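Uncharacterized protein (Bacteroides eggerthii, PDB 4FTD) is of unknown function but pairs an immunoglobulin-like domain with a six-bladed beta-propeller and may take part in carbohydrate metabolism. Local coordinates at residues Q88-I93 and K99-K104; M75-D80 and N84-V89; G29-E34 and R48-T53; K386-D389 and N393-P396; A336-A341 and S364-A369. One frame throughout, in Å; residues are numbered along the deposited sequence.

How the contacts relate
Contacts 1, 2 and 3 lie in the immunoglobulin-like part of the chain, contacts 4 and 5 in the beta-propeller. Contacts 1 and 2 share Q88 and V89 on strand 85-93, and their centres are 13 Å apart. They meet where Y77 OH probably bonds to M103 O at 2.8 Å. Contact 3 reaches the same sheet, with its centre 13 Å from that of contact 2, but the two contacts do not touch; their nearest atoms are about 4 Å apart. Contacts 4 and 5 have centres 16 Å apart and nearest atoms about 7 Å apart. Contact 1 is remote from both: its centre is about 44 Å from the centre of contact 4 and about 55 Å from that of contact 5.

Contact 1 of 5, residues Q88-I93 and K99-K104; sequences QVLRII and KDYLMK
R91 has CG anti to its N (chi1 174°), and D100 has CG anti to its carbonyl carbon (chi1 -75°). These torsions lay the two side chains side by side, pointing the same way. A bend at chi3 of R91 turns the guanidinium onto the carboxylate. R91 NE donates to D100 OD1 at 2.7 Å, and R91 NH2 to D100 OD2 at 2.9 Å. The grip is side-on, one nitrogen to each oxygen. Both oxygens use their syn lone pairs, and the two planes are only 8° apart. V89 CG1 packs against D100 CG at 3.5 Å. On this same face V89 CG2 meets L102 CD2.

The segments are the two strands of an antiparallel beta hairpin in the immunoglobulin-like domain. Q88-M103, L90-Y101 and I92-K99 are hydrogen-bonded pairs. L90 N, for example, donates to Y101 O at 2.8 Å.

The other face is largely apolar. L90 CD1 lies 3.9 Å from SE of M103, a selenomethionine, and I92 CD1 approaches the edge of the Y101 ring at CE1, 4.1 Å away. I44, I20 and I60 extend this packing. Y101 OH and K99 NZ both reach E39.

The hairpin therefore has two unlike faces. One is mostly apolar and buried at L90, I92, Y101 and M103; the other carries a flat, paired salt bridge, which probably keeps both charges balanced near the surface.

Contact 2 of 5, residues M75-D80 and N84-V89; sequences MDYSMD and NEKTQV
The strand 85-93 of the immunoglobulin-like sheet is flanked here by the irregular chain that follows the short edge strand 74-75. M75-D80 and N84-V89 run roughly antiparallel, 148° apart end to end, but side chains make most of the contact. Y77 carries much of it. Its CG stands anti to the carbonyl carbon (chi1 -84°), and this sends the ring in toward the strand. Q88 CG sits over one ring face, 3.6 Å from the centroid, as a CH-pi contact. The ring edge meets the carbonyl of K86, with Y77 CE2 3.3 Å from K86 O. Y77 OH reaches M103 O on the next strand of the sheet. A serine in place of Y77 would probably leave M103 O without this partner and open a gap beside Q88 and K86.

M75 and M79 are selenomethionines too. M75 CE touches Q88 CB at 3.7 Å, and M79 CG rests on K86 CB at 3.8 Å as the two side chains slide past each other in opposite directions.

The K86 chain is extended beyond CG and runs across to the carbonyl of S78, where K86 NZ gives a weak hydrogen bond. D76 OD1 holds the loop in an Asx turn. It accepts from S78 N, 3.0 Å away, and from S78 OG on its syn lone pair. A water also joins the two segments: Q88 NE2 donates to it at 2.6 Å, and D76 N gives it a weak bond.

Contact 3 of 5, residues G29-E34 and R48-T53; sequences GDKVVE and RLDVET
K31 and D50 join strand 31-38 of the immunoglobulin-like sheet to the chain between strands 43-45 and 58-64. The start of the strand is irregular. D30 and K31 both face A25, a classic beta bulge. The partner segment, R48-T53, forms a type I beta turn from D50 to T53.

One salt bridge carries the polar contact. K31 NZ donates to D50 OD2 at 2.8 Å; the oxygen accepts on its syn lone pair. The K31 chain is extended beyond CG, and the two side chains cross at about a right angle. The second carboxylate oxygen has its own mate, since D50 OD1 pairs with R108. D50 thus has two positive partners, which would be expected to stabilise its negative charge.

The backbone of D50 is also engaged. D50 O accepts from T53 N at 3.0 Å, which closes the turn, and from T53 OG1 at 2.7 Å. The hydroxyl approaches with a C=O...O angle of 136° and is tilted from the carbonyl plane. T53 OG1 is in turn bonded to G26 N, so the threonine ties the turn to the chain just beyond strand 24-25.

An apolar contact lies beside the salt bridge. V33 lies two residues along the strand from K31 and crosses L49 obliquely. A25 touches both of these side chains. L49 CD2 lies close to both methyls of V33, 3.9 Å from CG2 and 4.1 Å from CG1.

Contact 4 of 5, residues K386-D389 and N393-P396; sequences KKFD and NHNP
The C-terminal turn of helix 381-390 faces the loop that leads to strand 398-401, and the backbones come nearest at F388 and H394, whose CA atoms are 7.0 Å apart. F388 has CG anti to its N (chi1 177°), which carries the ring alongside the loop. H394 presents its edge to one face of that ring. The pair is offset edge-to-face, with centroids 5.0 Å apart and planes at 61°. H394 CD2 is the atom over the face, toward the rim, 3.5 Å from F388 CE2. H394 CB also packs on the ring, 3.6 Å from F388 CZ.

H394 NE2 then donates to D389 O at 3.0 Å. The bond is bent, 142° at the hydrogen, and comes from above the carbonyl plane. K334 NZ also bonds to D389 O. In the beta-propeller this histidine ties the end of the helix to the chain entering strand 398-401. N393 OD1 accepts from N395 N, an Asx turn that shapes the loop next to the ring pair. D389 OD2 bonds to Y331 OH. A water donates to both F388 O, at 2.6 Å, and N393 O, at 2.8 Å.

Contact 5 of 5, residues A336-A341 and S364-A369; sequences AGEAVA and SKASIA
E338, the third residue of a type I' beta turn from A336 to A339, leans on an ST turn at S364 in the beta-propeller. The turn leads into strand 339-340, and the partner loop lies between strands 350-357 and 369-374. G337 and E338 both have positive phi, as the two central residues of this turn require.

The close part is the E338 side chain. Its CG is anti to the carbonyl carbon (chi1 -50°), and the chain runs on extended to S364. S364 OG donates to E338 OE2 at 2.8 Å, coming from above the carboxylate plane, 46° out of it. The same hydroxyl accepts from A366 N at 2.9 Å in a nearly straight bond, 170° at the hydrogen. S364 OG thus acts as both donor and acceptor. A366 CB lies alongside the glutamate, 3.7 Å from E338 CD. E338 OE1 bonds to Q360 N, so both carboxylate oxygens are held. A leucine in place of E338 would probably leave S364 OG and Q360 N without their carboxylate acceptor.

The other side is looser and water-mediated. At G337 the chains meet little beyond A366 CB, which is 3.8 Å from G337 O. S367 is joined to the turn through solvent: a water donates to G337 O at 2.6 Å and accepts from S367 N at 2.9 Å.

Contact 1 of 5, residues Q88-I93 and K99-K104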
# COMPACT_ATOMS: atom_id res chain seq x y z
N GLN A 88 -15.31 -37.75 -9.02
CA GLN A 88 -16.11 -38.98 -9.10
C GLN A 88 -15.75 -39.62 -10.47
O GLN A 88 -15.35 -38.93 -11.40
CB GLN A 88 -17.63 -38.72 -9.19
CG GLN A 88 -18.32 -38.08 -8.00
CD GLN A 88 -18.51 -39.07 -6.88
OE1 GLN A 88 -17.59 -39.36 -6.16
NE2 GLN A 88 -19.72 -39.59 -6.75
N VAL A 89 -15.94 -40.93 -10.59
CA VAL A 89 -15.72 -41.66 -11.83
C VAL A 89 -16.96 -41.51 -12.70
O VAL A 89 -18.07 -41.70 -12.23
CB VAL A 89 -15.39 -43.16 -11.58
CG1 VAL A 89 -15.42 -43.93 -12.88
CG2 VAL A 89 -14.00 -43.31 -10.95
N LEU A 90 -16.77 -41.09 -13.95
CA LEU A 90 -17.83 -41.12 -14.95
C LEU A 90 -17.47 -42.27 -15.86
O LEU A 90 -16.43 -42.23 -16.55
CB LEU A 90 -17.92 -39.84 -15.77
CG LEU A 90 -19.00 -39.83 -16.85
CD1 LEU A 90 -19.73 -38.52 -16.88
CD2 LEU A 90 -18.41 -40.09 -18.23
N ARG A 91 -18.32 -43.30 -15.87
CA ARG A 91 -18.12 -44.50 -16.66
C ARG A 91 -19.01 -44.53 -17.92
O ARG A 91 -20.21 -44.31 -17.84
CB ARG A 91 -18.33 -45.74 -15.80
CG ARG A 91 -18.29 -47.08 -16.54
CD ARG A 91 -18.23 -48.27 -15.59
NE ARG A 91 -17.03 -48.20 -14.76
CZ ARG A 91 -16.79 -48.94 -13.68
NH1 ARG A 91 -17.66 -49.86 -13.26
NH2 ARG A 91 -15.65 -48.76 -13.02
N ILE A 92 -18.40 -44.77 -19.08
CA ILE A 92 -19.15 -44.99 -20.31
C ILE A 92 -18.96 -46.46 -20.71
O ILE A 92 -17.88 -47.06 -20.52
CB ILE A 92 -18.83 -43.92 -21.37
CG1 ILE A 92 -17.44 -44.09 -21.91
CG2 ILE A 92 -19.01 -42.49 -20.78
CD1 ILE A 92 -17.27 -43.32 -23.19
N ILE A 93 -20.04 -47.08 -21.18
CA ILE A 93 -20.07 -48.52 -21.38
C ILE A 93 -20.74 -48.82 -22.68
O ILE A 93 -21.65 -48.10 -23.09
CB ILE A 93 -20.95 -49.26 -20.33
CG1 ILE A 93 -20.54 -48.94 -18.90
CG2 ILE A 93 -20.89 -50.78 -20.47
CD1 ILE A 93 -21.49 -49.55 -17.89
N LYS A 99 -15.04 -47.40 -20.23
CA LYS A 99 -13.96 -46.44 -20.04
C LYS A 99 -14.33 -45.53 -18.90
O LYS A 99 -15.44 -45.02 -18.84
CB LYS A 99 -13.71 -45.61 -21.31
CG LYS A 99 -12.52 -44.66 -21.21
CD LYS A 99 -12.26 -43.87 -22.49
CE LYS A 99 -11.55 -44.69 -23.56
NZ LYS A 99 -11.58 -43.99 -24.88
N ASP A 100 -13.38 -45.34 -17.98
CA ASP A 100 -13.59 -44.49 -16.81
C ASP A 100 -12.86 -43.14 -16.96
O ASP A 100 -11.67 -43.09 -17.28
CB ASP A 100 -13.10 -45.19 -15.56
CG ASP A 100 -14.04 -46.32 -15.08
OD1 ASP A 100 -15.18 -46.45 -15.58
OD2 ASP A 100 -13.63 -47.06 -14.15
N TYR A 101 -13.59 -42.06 -16.74
CA TYR A 101 -13.07 -40.70 -16.73
C TYR A 101 -13.16 -40.21 -15.29
O TYR A 101 -14.12 -40.54 -14.59
CB TYR A 101 -13.94 -39.80 -17.64
CG TYR A 101 -13.79 -40.07 -19.12
CD1 TYR A 101 -14.54 -41.07 -19.75
CD2 TYR A 101 -12.94 -39.31 -19.91
CE1 TYR A 101 -14.43 -41.31 -21.11
CE2 TYR A 101 -12.81 -39.56 -21.27
CZ TYR A 101 -13.57 -40.56 -21.86
OH TYR A 101 -13.46 -40.83 -23.20
N LEU A 102 -12.17 -39.44 -14.86
CA LEU A 102 -12.18 -38.80 -13.54
C LEU A 102 -12.77 -37.40 -13.71
O LEU A 102 -12.15 -36.52 -14.32
CB LEU A 102 -10.76 -38.73 -12.95
CG LEU A 102 -10.34 -40.01 -12.25
CD1 LEU A 102 -8.91 -39.89 -11.72
CD2 LEU A 102 -11.35 -40.29 -11.14
N MSE A 103 -13.97 -37.22 -13.17
CA MSE A 103 -14.71 -35.98 -13.35
C MSE A 103 -14.67 -35.13 -12.09
O MSE A 103 -15.19 -35.53 -11.06
CB MSE A 103 -16.15 -36.29 -13.75
CG MSE A 103 -16.98 -35.03 -13.99
SE MSE A 103 -18.71 -35.41 -14.81
CE MSE A 103 -19.92 -34.32 -13.61
N LYS A 104 -14.08 -33.93 -12.22
CA LYS A 104 -13.89 -33.02 -11.09
C LYS A 104 -14.88 -31.85 -11.16
O LYS A 104 -15.00 -31.20 -12.21
CB LYS A 104 -12.46 -32.48 -11.06
CG LYS A 104 -12.12 -31.66 -9.81
CD LYS A 104 -10.77 -30.97 -9.95
CE LYS A 104 -9.62 -31.97 -9.96
NZ LYS A 104 -8.31 -31.27 -10.04

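Contact 2 of 5, residues M75-D80 and N84-V89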
# COMPACT_ATOMS: atom_id res chain seq x y z
N MSE A 75 -25.51 -37.40 -10.92
CA MSE A 75 -24.30 -37.72 -10.15
C MSE A 75 -24.31 -36.98 -8.82
O MSE A 75 -24.77 -35.84 -8.74
CB MSE A 75 -23.06 -37.32 -10.97
CG MSE A 75 -22.91 -38.17 -12.23
SE MSE A 75 -21.30 -37.73 -13.24
CE MSE A 75 -19.93 -38.73 -12.06
N ASP A 76 -23.79 -37.63 -7.78
CA ASP A 76 -23.77 -37.08 -6.42
C ASP A 76 -22.38 -36.52 -6.12
O ASP A 76 -21.42 -37.27 -5.91
CB ASP A 76 -24.14 -38.18 -5.42
CG ASP A 76 -24.22 -37.68 -3.97
OD1 ASP A 76 -23.97 -36.49 -3.67
OD2 ASP A 76 -24.53 -38.51 -3.11
N TYR A 77 -22.28 -35.19 -6.14
CA TYR A 77 -21.06 -34.47 -5.80
C TYR A 77 -21.17 -33.75 -4.44
O TYR A 77 -20.56 -32.72 -4.23
CB TYR A 77 -20.72 -33.48 -6.93
CG TYR A 77 -19.98 -34.14 -8.06
CD1 TYR A 77 -20.65 -34.79 -9.08
CD2 TYR A 77 -18.59 -34.20 -8.05
CE1 TYR A 77 -19.97 -35.42 -10.10
CE2 TYR A 77 -17.89 -34.83 -9.07
CZ TYR A 77 -18.59 -35.44 -10.09
OH TYR A 77 -17.92 -36.06 -11.12
N SER A 78 -21.98 -34.30 -3.54
CA SER A 78 -22.09 -33.78 -2.18
C SER A 78 -20.70 -33.51 -1.59
O SER A 78 -19.80 -34.35 -1.69
CB SER A 78 -22.84 -34.78 -1.29
OG SER A 78 -24.19 -34.86 -1.67
N MSE A 79 -20.54 -32.32 -1.04
CA MSE A 79 -19.32 -31.87 -0.39
C MSE A 79 -19.75 -31.17 0.90
O MSE A 79 -20.79 -30.52 0.91
CB MSE A 79 -18.64 -30.81 -1.25
CG MSE A 79 -17.78 -31.32 -2.33
SE MSE A 79 -17.28 -29.89 -3.54
CE MSE A 79 -18.74 -30.08 -4.87
N ASP A 80 -18.95 -31.26 1.96
CA ASP A 80 -19.21 -30.41 3.14
C ASP A 80 -18.83 -28.95 2.84
O ASP A 80 -18.08 -28.67 1.89
CB ASP A 80 -18.50 -30.95 4.38
CG ASP A 80 -17.02 -31.17 4.16
OD1 ASP A 80 -16.37 -30.30 3.54
OD2 ASP A 80 -16.52 -32.21 4.61
N ASN A 84 -13.87 -27.49 -1.39
CA ASN A 84 -14.13 -26.77 -2.67
C ASN A 84 -14.09 -27.59 -3.95
O ASN A 84 -14.40 -27.06 -5.02
CB ASN A 84 -13.23 -25.53 -2.83
CG ASN A 84 -13.53 -24.48 -1.78
OD1 ASN A 84 -14.67 -24.07 -1.60
ND2 ASN A 84 -12.51 -24.07 -1.06
N GLU A 85 -13.71 -28.86 -3.85
CA GLU A 85 -13.74 -29.75 -5.00
C GLU A 85 -13.97 -31.22 -4.64
O GLU A 85 -13.71 -31.65 -3.51
CB GLU A 85 -12.49 -29.60 -5.86
CG GLU A 85 -11.21 -30.17 -5.29
CD GLU A 85 -10.06 -30.03 -6.26
OE1 GLU A 85 -9.74 -28.88 -6.63
OE2 GLU A 85 -9.48 -31.07 -6.65
N LYS A 86 -14.47 -31.97 -5.62
CA LYS A 86 -14.72 -33.39 -5.49
C LYS A 86 -14.61 -34.03 -6.86
O LYS A 86 -15.12 -33.49 -7.84
CB LYS A 86 -16.13 -33.62 -4.89
CG LYS A 86 -16.46 -35.08 -4.68
CD LYS A 86 -17.70 -35.34 -3.84
CE LYS A 86 -17.98 -36.84 -3.78
NZ LYS A 86 -18.71 -37.30 -2.57
N THR A 87 -13.97 -35.20 -6.92
CA THR A 87 -13.83 -36.01 -8.14
C THR A 87 -14.65 -37.30 -7.95
O THR A 87 -14.74 -37.82 -6.85
CB THR A 87 -12.36 -36.35 -8.41
OG1 THR A 87 -11.64 -35.13 -8.58
CG2 THR A 87 -12.17 -37.18 -9.67
N GLN A 88 -15.31 -37.75 -9.02
CA GLN A 88 -16.11 -38.98 -9.10
C GLN A 88 -15.75 -39.62 -10.47
O GLN A 88 -15.35 -38.93 -11.40
CB GLN A 88 -17.63 -38.72 -9.19
CG GLN A 88 -18.32 -38.08 -8.00
CD GLN A 88 -18.51 -39.07 -6.88
OE1 GLN A 88 -17.59 -39.36 -6.16
NE2 GLN A 88 -19.72 -39.59 -6.75
N VAL A 89 -15.94 -40.93 -10.59
CA VAL A 89 -15.72 -41.66 -11.83
C VAL A 89 -16.96 -41.51 -12.70
O VAL A 89 -18.07 -41.70 -12.23
CB VAL A 89 -15.39 -43.16 -11.58
CG1 VAL A 89 -15.42 -43.93 -12.88
CG2 VAL A 89 -14.00 -43.31 -10.95
O HOH W 1 -21.55 -40.06 -8.60

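Contact 3 of 5, residues G29-E34 and R48-T53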
# COMPACT_ATOMS: atom_id res chain seq x y z
N GLY A 29 -30.70 -24.08 -9.98
CA GLY A 29 -30.60 -25.38 -10.62
C GLY A 29 -30.91 -25.35 -12.10
O GLY A 29 -31.43 -26.30 -12.63
N ASP A 30 -30.56 -24.25 -12.76
CA ASP A 30 -30.91 -24.04 -14.15
C ASP A 30 -29.76 -23.50 -15.02
O ASP A 30 -30.03 -23.02 -16.10
CB ASP A 30 -32.09 -23.09 -14.18
CG ASP A 30 -31.74 -21.68 -13.63
OD1 ASP A 30 -30.62 -21.43 -13.11
OD2 ASP A 30 -32.63 -20.82 -13.72
N LYS A 31 -28.51 -23.59 -14.57
CA LYS A 31 -27.38 -23.15 -15.39
C LYS A 31 -26.73 -24.35 -16.08
O LYS A 31 -26.34 -25.32 -15.42
CB LYS A 31 -26.33 -22.41 -14.56
CG LYS A 31 -26.86 -21.15 -13.92
CD LYS A 31 -25.75 -20.39 -13.19
CE LYS A 31 -26.24 -19.04 -12.68
NZ LYS A 31 -25.12 -18.35 -11.97
N VAL A 32 -26.62 -24.28 -17.40
CA VAL A 32 -26.00 -25.32 -18.22
C VAL A 32 -24.53 -24.94 -18.28
O VAL A 32 -24.23 -23.82 -18.67
CB VAL A 32 -26.58 -25.35 -19.64
CG1 VAL A 32 -25.87 -26.43 -20.44
CG2 VAL A 32 -28.12 -25.51 -19.61
N VAL A 33 -23.63 -25.85 -17.90
CA VAL A 33 -22.19 -25.61 -17.83
C VAL A 33 -21.45 -26.70 -18.62
O VAL A 33 -21.60 -27.89 -18.36
CB VAL A 33 -21.67 -25.60 -16.38
CG1 VAL A 33 -20.18 -25.31 -16.37
CG2 VAL A 33 -22.41 -24.54 -15.58
N GLU A 34 -20.68 -26.28 -19.60
CA GLU A 34 -19.97 -27.16 -20.50
C GLU A 34 -18.68 -27.69 -19.83
O GLU A 34 -17.97 -26.94 -19.14
CB GLU A 34 -19.63 -26.37 -21.78
CG GLU A 34 -19.27 -27.22 -23.00
CD GLU A 34 -20.48 -27.85 -23.68
OE1 GLU A 34 -21.49 -27.13 -23.84
OE2 GLU A 34 -20.41 -29.04 -24.08
N ARG A 48 -15.75 -23.36 -12.30
CA ARG A 48 -16.17 -23.46 -10.91
C ARG A 48 -17.65 -23.08 -10.82
O ARG A 48 -18.10 -22.17 -11.50
CB ARG A 48 -15.32 -22.56 -10.01
CG ARG A 48 -13.86 -22.97 -9.97
CD ARG A 48 -12.98 -21.96 -9.25
NE ARG A 48 -11.66 -22.54 -9.00
CZ ARG A 48 -11.37 -23.39 -8.00
NH1 ARG A 48 -12.27 -23.76 -7.08
NH2 ARG A 48 -10.14 -23.87 -7.90
N LEU A 49 -18.41 -23.79 -10.01
CA LEU A 49 -19.84 -23.58 -9.89
C LEU A 49 -20.19 -22.75 -8.66
O LEU A 49 -19.45 -22.75 -7.64
CB LEU A 49 -20.56 -24.94 -9.83
CG LEU A 49 -20.27 -25.93 -10.95
CD1 LEU A 49 -21.16 -27.16 -10.80
CD2 LEU A 49 -20.49 -25.26 -12.30
N ASP A 50 -21.34 -22.09 -8.72
CA ASP A 50 -21.83 -21.30 -7.60
C ASP A 50 -21.94 -22.19 -6.39
O ASP A 50 -22.42 -23.30 -6.49
CB ASP A 50 -23.20 -20.70 -7.87
CG ASP A 50 -23.22 -19.82 -9.06
OD1 ASP A 50 -22.18 -19.18 -9.30
OD2 ASP A 50 -24.26 -19.79 -9.77
N VAL A 51 -21.49 -21.67 -5.25
CA VAL A 51 -21.50 -22.39 -3.97
C VAL A 51 -22.93 -22.74 -3.52
O VAL A 51 -23.09 -23.65 -2.73
CB VAL A 51 -20.76 -21.60 -2.86
CG1 VAL A 51 -19.29 -21.37 -3.26
CG2 VAL A 51 -21.43 -20.26 -2.63
N GLU A 52 -23.94 -22.05 -4.05
CA GLU A 52 -25.35 -22.34 -3.77
C GLU A 52 -25.94 -23.51 -4.62
O GLU A 52 -27.09 -23.85 -4.47
CB GLU A 52 -26.24 -21.10 -3.98
CG GLU A 52 -25.83 -19.83 -3.25
CD GLU A 52 -24.82 -18.95 -4.01
OE1 GLU A 52 -24.19 -19.41 -5.01
OE2 GLU A 52 -24.63 -17.80 -3.60
N THR A 53 -25.15 -24.11 -5.49
CA THR A 53 -25.59 -25.22 -6.33
C THR A 53 -25.91 -26.43 -5.48
O THR A 53 -25.19 -26.71 -4.53
CB THR A 53 -24.47 -25.62 -7.29
OG1 THR A 53 -24.14 -24.50 -8.12
CG2 THR A 53 -24.88 -26.86 -8.13

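Contact 4 of 5, residues K386-D389 and N393-P396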
# COMPACT_ATOMS: atom_id res chain seq x y z
N LYS A 386 0.86 -9.27 15.48
CA LYS A 386 1.17 -10.53 16.16
C LYS A 386 1.11 -11.71 15.21
O LYS A 386 2.04 -12.53 15.19
CB LYS A 386 0.23 -10.78 17.36
CG LYS A 386 0.61 -9.97 18.59
CD LYS A 386 -0.35 -10.13 19.77
CE LYS A 386 0.08 -9.22 20.91
NZ LYS A 386 -1.01 -8.99 21.89
N LYS A 387 0.03 -11.79 14.42
CA LYS A 387 -0.15 -12.92 13.50
C LYS A 387 0.94 -12.93 12.44
O LYS A 387 1.45 -13.99 12.13
CB LYS A 387 -1.56 -12.96 12.90
CG LYS A 387 -2.62 -13.36 13.93
CD LYS A 387 -3.97 -13.75 13.33
CE LYS A 387 -4.90 -14.41 14.35
NZ LYS A 387 -5.39 -13.42 15.35
N PHE A 388 1.33 -11.76 11.94
CA PHE A 388 2.46 -11.65 11.02
C PHE A 388 3.70 -12.26 11.69
O PHE A 388 4.28 -13.21 11.18
CB PHE A 388 2.71 -10.19 10.59
CG PHE A 388 3.90 -10.02 9.69
CD1 PHE A 388 3.78 -10.18 8.32
CD2 PHE A 388 5.16 -9.73 10.22
CE1 PHE A 388 4.89 -10.04 7.49
CE2 PHE A 388 6.27 -9.60 9.41
CZ PHE A 388 6.14 -9.75 8.04
N ASP A 389 4.05 -11.73 12.85
CA ASP A 389 5.25 -12.19 13.58
C ASP A 389 5.30 -13.69 13.81
O ASP A 389 6.35 -14.29 13.66
CB ASP A 389 5.40 -11.47 14.92
CG ASP A 389 5.91 -10.01 14.76
OD1 ASP A 389 6.23 -9.56 13.63
OD2 ASP A 389 6.01 -9.32 15.81
N ASN A 393 6.39 -17.03 7.12
CA ASN A 393 6.88 -16.12 6.08
C ASN A 393 6.83 -14.64 6.47
O ASN A 393 5.76 -14.11 6.73
CB ASN A 393 6.08 -16.35 4.79
CG ASN A 393 6.75 -15.73 3.57
OD1 ASN A 393 6.92 -14.51 3.48
ND2 ASN A 393 7.15 -16.56 2.63
N HIS A 394 7.97 -13.96 6.48
CA HIS A 394 7.98 -12.51 6.76
C HIS A 394 8.42 -11.68 5.57
O HIS A 394 8.86 -10.58 5.74
CB HIS A 394 8.83 -12.21 8.00
CG HIS A 394 8.39 -12.99 9.20
ND1 HIS A 394 9.13 -14.03 9.71
CD2 HIS A 394 7.25 -12.95 9.91
CE1 HIS A 394 8.48 -14.56 10.73
NE2 HIS A 394 7.33 -13.93 10.87
N ASN A 395 8.32 -12.22 4.37
CA ASN A 395 8.69 -11.47 3.17
C ASN A 395 7.58 -10.47 2.82
O ASN A 395 6.41 -10.75 3.05
CB ASN A 395 8.88 -12.40 1.98
CG ASN A 395 9.97 -13.42 2.19
OD1 ASN A 395 9.75 -14.61 2.02
ND2 ASN A 395 11.14 -12.97 2.60
N PRO A 396 7.95 -9.34 2.22
CA PRO A 396 6.89 -8.49 1.68
C PRO A 396 6.12 -9.24 0.58
O PRO A 396 6.67 -10.12 -0.06
CB PRO A 396 7.63 -7.29 1.09
CG PRO A 396 9.05 -7.70 0.99
CD PRO A 396 9.29 -8.76 2.02
O HOH W 2 3.89 -14.20 8.78

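Contact 5 of 5, residues A336-A341 and S364-A369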
# COMPACT_ATOMS: atom_id res chain seq x y z
N ALA A 336 11.31 -4.74 9.97
CA ALA A 336 12.48 -3.90 10.21
C ALA A 336 13.14 -3.63 8.86
O ALA A 336 12.47 -3.18 7.95
CB ALA A 336 13.45 -4.58 11.18
N GLY A 337 14.44 -3.89 8.71
CA GLY A 337 15.14 -3.61 7.43
C GLY A 337 15.17 -2.14 6.99
O GLY A 337 15.27 -1.83 5.79
N GLU A 338 15.12 -1.23 7.98
CA GLU A 338 15.10 0.21 7.82
C GLU A 338 13.81 0.74 7.16
O GLU A 338 13.84 1.80 6.53
CB GLU A 338 16.34 0.75 7.05
CG GLU A 338 17.68 0.22 7.59
CD GLU A 338 18.88 0.96 6.99
OE1 GLU A 338 18.71 2.05 6.39
OE2 GLU A 338 19.99 0.44 7.12
N ALA A 339 12.71 -0.02 7.33
CA ALA A 339 11.38 0.39 6.93
C ALA A 339 11.02 1.64 7.72
O ALA A 339 11.10 1.69 8.94
CB ALA A 339 10.35 -0.70 7.18
N VAL A 340 10.67 2.67 6.97
CA VAL A 340 10.23 3.94 7.49
C VAL A 340 8.92 4.32 6.77
O VAL A 340 8.42 3.59 5.92
CB VAL A 340 11.33 5.06 7.37
CG1 VAL A 340 12.58 4.67 8.19
CG2 VAL A 340 11.71 5.39 5.94
N ALA A 341 8.32 5.42 7.20
CA ALA A 341 7.01 5.88 6.71
C ALA A 341 5.91 4.77 6.69
O ALA A 341 5.27 4.57 5.68
CB ALA A 341 7.19 6.54 5.34
N SER A 364 24.85 0.83 4.64
CA SER A 364 23.55 0.18 4.78
C SER A 364 23.27 -0.90 3.73
O SER A 364 23.55 -0.71 2.56
CB SER A 364 22.42 1.17 4.68
OG SER A 364 21.22 0.40 4.63
N LYS A 365 22.66 -1.98 4.17
CA LYS A 365 22.27 -3.07 3.31
C LYS A 365 20.75 -3.06 3.14
O LYS A 365 20.20 -4.05 2.73
CB LYS A 365 22.81 -4.41 3.87
CG LYS A 365 24.35 -4.48 3.95
CD LYS A 365 24.84 -5.61 4.85
CE LYS A 365 26.34 -5.83 4.79
NZ LYS A 365 26.83 -6.01 3.40
N ALA A 366 20.06 -1.94 3.42
CA ALA A 366 18.62 -1.87 3.23
C ALA A 366 18.27 -2.13 1.76
O ALA A 366 19.05 -1.79 0.85
CB ALA A 366 18.07 -0.50 3.67
N SER A 367 17.12 -2.72 1.50
CA SER A 367 16.67 -2.94 0.10
C SER A 367 16.48 -1.63 -0.74
O SER A 367 16.50 -1.66 -1.99
CB SER A 367 15.36 -3.76 0.09
OG SER A 367 14.31 -3.01 0.74
N ILE A 368 16.29 -0.49 -0.06
CA ILE A 368 15.96 0.80 -0.69
C ILE A 368 14.78 0.61 -1.65
O ILE A 368 14.90 0.75 -2.88
CB ILE A 368 17.17 1.53 -1.33
CG1 ILE A 368 18.34 1.63 -0.34
CG2 ILE A 368 16.77 2.97 -1.77
CD1 ILE A 368 19.60 2.22 -0.96
N ALA A 369 13.62 0.32 -1.05
CA ALA A 369 12.48 -0.14 -1.81
C ALA A 369 11.14 0.19 -1.20
O ALA A 369 10.99 0.27 -0.00
CB ALA A 369 12.59 -1.67 -1.98
O HOH W 3 15.70 -3.56 3.90